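Local coordinates for protein aryl acylamidase (PDB 4YJ6) that probably hydrolyses the amide bond of N-acyl arylamines, releasing an arylamine and a carboxylate, at residues 182-194 / 427-439. Numbering follows the deposited sequence.
Sequences TDGGGSIRIPAAW and LIGWCMTYLTNFS. With PO4 (phosphate ion), chain B.
N437 and R189 approach D183 from different sides in the Gly-rich GGGS loop of the amidase signature fold, where S187 probably supplies the nucleophile. D183 swings CG anti to the backbone N (chi1 -173°), presenting both carboxylate oxygens to the R189 guanidinium. R189 grips it side-on, NH2 to OD1 and NE to OD2, both on syn sides and nearly in the guanidinium plane. N437 ND2 takes the anti side of OD1 at 2.9 Å, while I188 N comes to OD2 on the face opposite R189 NE, 44° out of the carboxylate plane. With an alanine here, the buried R189 guanidinium would probably lose its carboxylate mate and N437 ND2 one acceptor. T433 CB sits over one guanidinium face, and T433 O receives weak bonds from R189 NH1 and NH2. T433 OG1 donates to a lone pair of G185 O at 2.9 Å, fastening the loop beside the phosphate. There backbone G184 N and G185 N hold phosphate O3 as an oxyanion hole probably would; S187 OG separately bonds the same O3. Farther along, I190 CD1 packs 3.6 Å from C431 SG. The W194 and W430 six-membered rings are parallel within 3° but offset, with little overlap, W194 CZ2 touching W430 CZ3 at 3.5 Å.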
loop_
_atom_site.group_PDB
_atom_site.type_symbol
_atom_site.label_atom_id
_atom_site.label_comp_id
_atom_site.label_asym_id
_atom_site.label_seq_id
_atom_site.Cartn_x
_atom_site.Cartn_y
_atom_site.Cartn_z
ATOM N N THR A 182 -2.905 -2.288 1.841
ATOM C CA THR A 182 -3.952 -1.499 2.484
ATOM C C THR A 182 -3.294 -0.255 3.028
ATOM O O THR A 182 -2.065 -0.221 3.209
ATOM C CB THR A 182 -4.681 -2.263 3.613
ATOM O OG1 THR A 182 -3.821 -2.483 4.743
ATOM C CG2 THR A 182 -5.190 -3.629 3.072
ATOM N N ASP A 183 -4.097 0.776 3.289
ATOM C CA ASP A 183 -3.486 2.111 3.498
ATOM C C ASP A 183 -4.401 2.953 4.411
ATOM O O ASP A 183 -5.522 3.298 4.010
ATOM C CB ASP A 183 -3.352 2.723 2.075
ATOM C CG ASP A 183 -2.577 4.046 2.017
ATOM O OD1 ASP A 183 -2.827 4.981 2.803
ATOM O OD2 ASP A 183 -1.713 4.138 1.114
ATOM N N GLY A 184 -3.925 3.257 5.629
ATOM C CA GLY A 184 -4.643 4.078 6.598
ATOM C C GLY A 184 -3.769 5.310 6.946
ATOM O O GLY A 184 -4.311 6.321 7.399
ATOM N N GLY A 185 -2.461 5.213 6.708
ATOM C CA GLY A 185 -1.540 6.354 6.895
ATOM C C GLY A 185 -0.516 6.391 5.779
ATOM O O GLY A 185 0.471 7.102 5.848
ATOM N N GLY A 186 -0.760 5.622 4.718
ATOM C CA GLY A 186 0.158 5.623 3.607
ATOM C C GLY A 186 0.589 4.250 3.117
ATOM O O GLY A 186 1.403 4.165 2.210
ATOM N N SER A 187 0.020 3.179 3.653
ATOM C CA SER A 187 0.710 1.897 3.540
ATOM C C SER A 187 0.657 1.129 2.222
ATOM O O SER A 187 1.289 0.090 2.114
ATOM C CB SER A 187 0.293 1.014 4.702
ATOM O OG SER A 187 0.861 1.575 5.891
ATOM N N ILE A 188 -0.064 1.619 1.214
ATOM C CA ILE A 188 0.135 1.129 -0.150
ATOM C C ILE A 188 1.389 1.793 -0.729
ATOM O O ILE A 188 2.110 1.216 -1.555
ATOM C CB ILE A 188 -1.082 1.514 -1.017
ATOM C CG1 ILE A 188 -2.270 0.608 -0.653
ATOM C CG2 ILE A 188 -0.784 1.387 -2.527
ATOM C CD1 ILE A 188 -3.598 1.240 -1.080
ATOM N N ARG A 189 1.628 3.028 -0.294
ATOM C CA ARG A 189 2.573 3.923 -0.933
ATOM C C ARG A 189 3.946 3.912 -0.254
ATOM O O ARG A 189 4.975 4.048 -0.925
ATOM C CB ARG A 189 1.989 5.368 -0.900
ATOM C CG ARG A 189 0.682 5.456 -1.728
ATOM C CD ARG A 189 -0.116 6.736 -1.428
ATOM N NE ARG A 189 -0.800 6.616 -0.141
ATOM C CZ ARG A 189 -1.176 7.679 0.590
ATOM N NH1 ARG A 189 -0.853 8.924 0.203
ATOM N NH2 ARG A 189 -1.835 7.498 1.713
ATOM N N ILE A 190 3.949 3.804 1.067
ATOM C CA ILE A 190 5.195 3.830 1.864
ATOM C C ILE A 190 6.174 2.728 1.417
ATOM O O ILE A 190 7.301 3.024 1.018
ATOM C CB ILE A 190 4.879 3.666 3.354
ATOM C CG1 ILE A 190 4.106 4.888 3.878
ATOM C CG2 ILE A 190 6.160 3.496 4.176
ATOM C CD1 ILE A 190 3.306 4.566 5.146
ATOM N N PRO A 191 5.726 1.459 1.395
ATOM C CA PRO A 191 6.694 0.432 1.002
ATOM C C PRO A 191 6.974 0.456 -0.482
ATOM O O PRO A 191 8.064 0.010 -0.885
ATOM C CB PRO A 191 6.008 -0.879 1.443
ATOM C CG PRO A 191 4.532 -0.546 1.380
ATOM C CD PRO A 191 4.459 0.881 1.865
ATOM N N ALA A 192 6.029 0.937 -1.301
ATOM C CA ALA A 192 6.327 1.097 -2.724
ATOM C C ALA A 192 7.536 2.054 -2.899
ATOM O O ALA A 192 8.471 1.765 -3.656
ATOM C CB ALA A 192 5.101 1.661 -3.459
ATOM N N ALA A 193 7.487 3.190 -2.192
ATOM C CA ALA A 193 8.549 4.216 -2.279
ATOM C C ALA A 193 9.903 3.595 -1.924
ATOM O O ALA A 193 10.912 3.847 -2.591
ATOM C CB ALA A 193 8.235 5.369 -1.316
ATOM N N TRP A 194 9.945 2.812 -0.850
ATOM C CA TRP A 194 11.235 2.215 -0.462
ATOM C C TRP A 194 11.684 1.025 -1.317
ATOM O O TRP A 194 12.775 0.527 -1.096
ATOM C CB TRP A 194 11.182 1.766 1.000
ATOM C CG TRP A 194 11.384 2.877 2.005
ATOM C CD1 TRP A 194 11.560 4.214 1.741
ATOM C CD2 TRP A 194 11.435 2.738 3.432
ATOM N NE1 TRP A 194 11.716 4.905 2.925
ATOM C CE2 TRP A 194 11.658 4.033 3.971
ATOM C CE3 TRP A 194 11.348 1.644 4.308
ATOM C CZ2 TRP A 194 11.755 4.269 5.341
ATOM C CZ3 TRP A 194 11.447 1.877 5.682
ATOM C CH2 TRP A 194 11.639 3.189 6.179
ATOM N N LEU A 427 6.984 5.920 14.269
ATOM C CA LEU A 427 6.024 4.969 13.676
ATOM C C LEU A 427 5.476 5.501 12.364
ATOM O O LEU A 427 5.400 4.785 11.374
ATOM C CB LEU A 427 4.846 4.711 14.618
ATOM C CG LEU A 427 5.166 4.316 16.061
ATOM C CD1 LEU A 427 3.855 3.998 16.781
ATOM C CD2 LEU A 427 6.126 3.104 16.095
ATOM N N ILE A 428 5.088 6.773 12.333
ATOM C CA ILE A 428 4.350 7.256 11.178
ATOM C C ILE A 428 4.716 8.693 10.794
ATOM O O ILE A 428 4.279 9.197 9.766
ATOM C CB ILE A 428 2.824 7.184 11.461
ATOM C CG1 ILE A 428 1.993 7.161 10.175
ATOM C CG2 ILE A 428 2.378 8.373 12.301
ATOM C CD1 ILE A 428 2.169 5.862 9.347
ATOM N N GLY A 429 5.495 9.378 11.621
ATOM C CA GLY A 429 5.688 10.820 11.401
ATOM C C GLY A 429 6.336 11.214 10.089
ATOM O O GLY A 429 6.073 12.320 9.566
ATOM N N TRP A 430 7.245 10.356 9.605
ATOM C CA TRP A 430 7.961 10.597 8.352
ATOM C C TRP A 430 7.155 10.083 7.130
ATOM O O TRP A 430 7.584 10.223 5.978
ATOM C CB TRP A 430 9.338 9.888 8.420
ATOM C CG TRP A 430 9.183 8.464 8.954
ATOM C CD1 TRP A 430 9.134 8.081 10.262
ATOM C CD2 TRP A 430 8.993 7.270 8.179
ATOM N NE1 TRP A 430 8.918 6.717 10.348
ATOM C CE2 TRP A 430 8.856 6.201 9.080
ATOM C CE3 TRP A 430 8.956 7.004 6.804
ATOM C CZ2 TRP A 430 8.634 4.869 8.650
ATOM C CZ3 TRP A 430 8.759 5.697 6.376
ATOM C CH2 TRP A 430 8.621 4.648 7.295
ATOM N N CYS A 431 5.997 9.475 7.384
ATOM C CA CYS A 431 5.168 8.962 6.291
ATOM C C CYS A 431 4.198 10.064 5.855
ATOM O O CYS A 431 3.015 10.042 6.242
ATOM C CB CYS A 431 4.367 7.722 6.739
ATOM S SG CYS A 431 5.438 6.420 7.452
HETATM N N MSE A 432 4.695 11.000 5.043
HETATM C CA MSE A 432 3.953 12.210 4.678
HETATM C C MSE A 432 2.684 11.903 3.906
HETATM O O MSE A 432 1.793 12.737 3.824
HETATM C CB MSE A 432 4.884 13.136 3.903
HETATM C CG MSE A 432 6.096 13.397 4.740
HETATM SE SE MSE A 432 7.055 14.853 3.876
HETATM C CE MSE A 432 7.860 13.927 2.379
ATOM N N THR A 433 2.643 10.687 3.357
ATOM C CA THR A 433 1.434 10.090 2.769
ATOM C C THR A 433 0.170 10.215 3.625
ATOM O O THR A 433 -0.946 10.193 3.069
ATOM C CB THR A 433 1.682 8.571 2.610
ATOM O OG1 THR A 433 2.325 8.058 3.785
ATOM C CG2 THR A 433 2.650 8.347 1.460
ATOM N N TYR A 434 0.303 10.299 4.957
ATOM C CA TYR A 434 -0.917 10.227 5.776
ATOM C C TYR A 434 -1.845 11.418 5.514
ATOM O O TYR A 434 -3.036 11.349 5.892
ATOM C CB TYR A 434 -0.651 10.060 7.294
ATOM C CG TYR A 434 0.040 11.224 8.004
ATOM C CD1 TYR A 434 -0.610 12.455 8.180
ATOM C CD2 TYR A 434 1.308 11.061 8.555
ATOM C CE1 TYR A 434 0.024 13.515 8.844
ATOM C CE2 TYR A 434 1.945 12.100 9.215
ATOM C CZ TYR A 434 1.302 13.321 9.359
ATOM O OH TYR A 434 1.939 14.359 10.029
ATOM N N LEU A 435 -1.337 12.490 4.904
ATOM C CA LEU A 435 -2.224 13.633 4.617
ATOM C C LEU A 435 -3.434 13.208 3.762
ATOM O O LEU A 435 -4.514 13.756 3.943
ATOM C CB LEU A 435 -1.488 14.770 3.929
ATOM C CG LEU A 435 -0.357 15.362 4.757
ATOM C CD1 LEU A 435 0.388 16.432 3.909
ATOM C CD2 LEU A 435 -0.887 15.961 6.042
ATOM N N THR A 436 -3.270 12.261 2.820
ATOM C CA THR A 436 -4.424 11.892 1.982
ATOM C C THR A 436 -5.328 10.880 2.680
ATOM O O THR A 436 -6.454 10.660 2.249
ATOM C CB THR A 436 -4.010 11.295 0.622
ATOM O OG1 THR A 436 -3.337 10.057 0.836
ATOM C CG2 THR A 436 -3.065 12.256 -0.114
ATOM N N ASN A 437 -4.868 10.265 3.764
ATOM C CA ASN A 437 -5.808 9.524 4.615
ATOM C C ASN A 437 -6.668 10.501 5.424
ATOM O O ASN A 437 -7.770 10.184 5.806
ATOM C CB ASN A 437 -5.068 8.554 5.547
ATOM C CG ASN A 437 -4.219 7.582 4.769
ATOM O OD1 ASN A 437 -3.036 7.833 4.563
ATOM N ND2 ASN A 437 -4.817 6.482 4.308
ATOM N N PHE A 438 -6.149 11.700 5.700
ATOM C CA PHE A 438 -7.031 12.744 6.227
ATOM C C PHE A 438 -7.970 13.282 5.148
ATOM O O PHE A 438 -9.152 13.521 5.414
ATOM C CB PHE A 438 -6.218 13.950 6.719
ATOM C CG PHE A 438 -5.470 13.703 7.996
ATOM C CD1 PHE A 438 -5.849 12.703 8.877
ATOM C CD2 PHE A 438 -4.424 14.552 8.344
ATOM C CE1 PHE A 438 -5.130 12.521 10.100
ATOM C CE2 PHE A 438 -3.733 14.390 9.542
ATOM C CZ PHE A 438 -4.087 13.387 10.419
ATOM N N SER A 439 -7.459 13.471 3.925
ATOM C CA SER A 439 -8.185 14.279 2.951
ATOM C C SER A 439 -8.991 13.566 1.872
ATOM O O SER A 439 -9.938 14.168 1.340
ATOM C CB SER A 439 -7.218 15.270 2.269
ATOM O OG SER A 439 -6.395 14.598 1.323
HETATM P P PO4 B . -1.684 1.776 7.898
HETATM O O1 PO4 B . -0.552 2.136 8.881
HETATM O O2 PO4 B . -2.943 2.247 8.584
HETATM O O3 PO4 B . -1.439 2.526 6.635
HETATM O O4 PO4 B . -1.783 0.290 7.654
#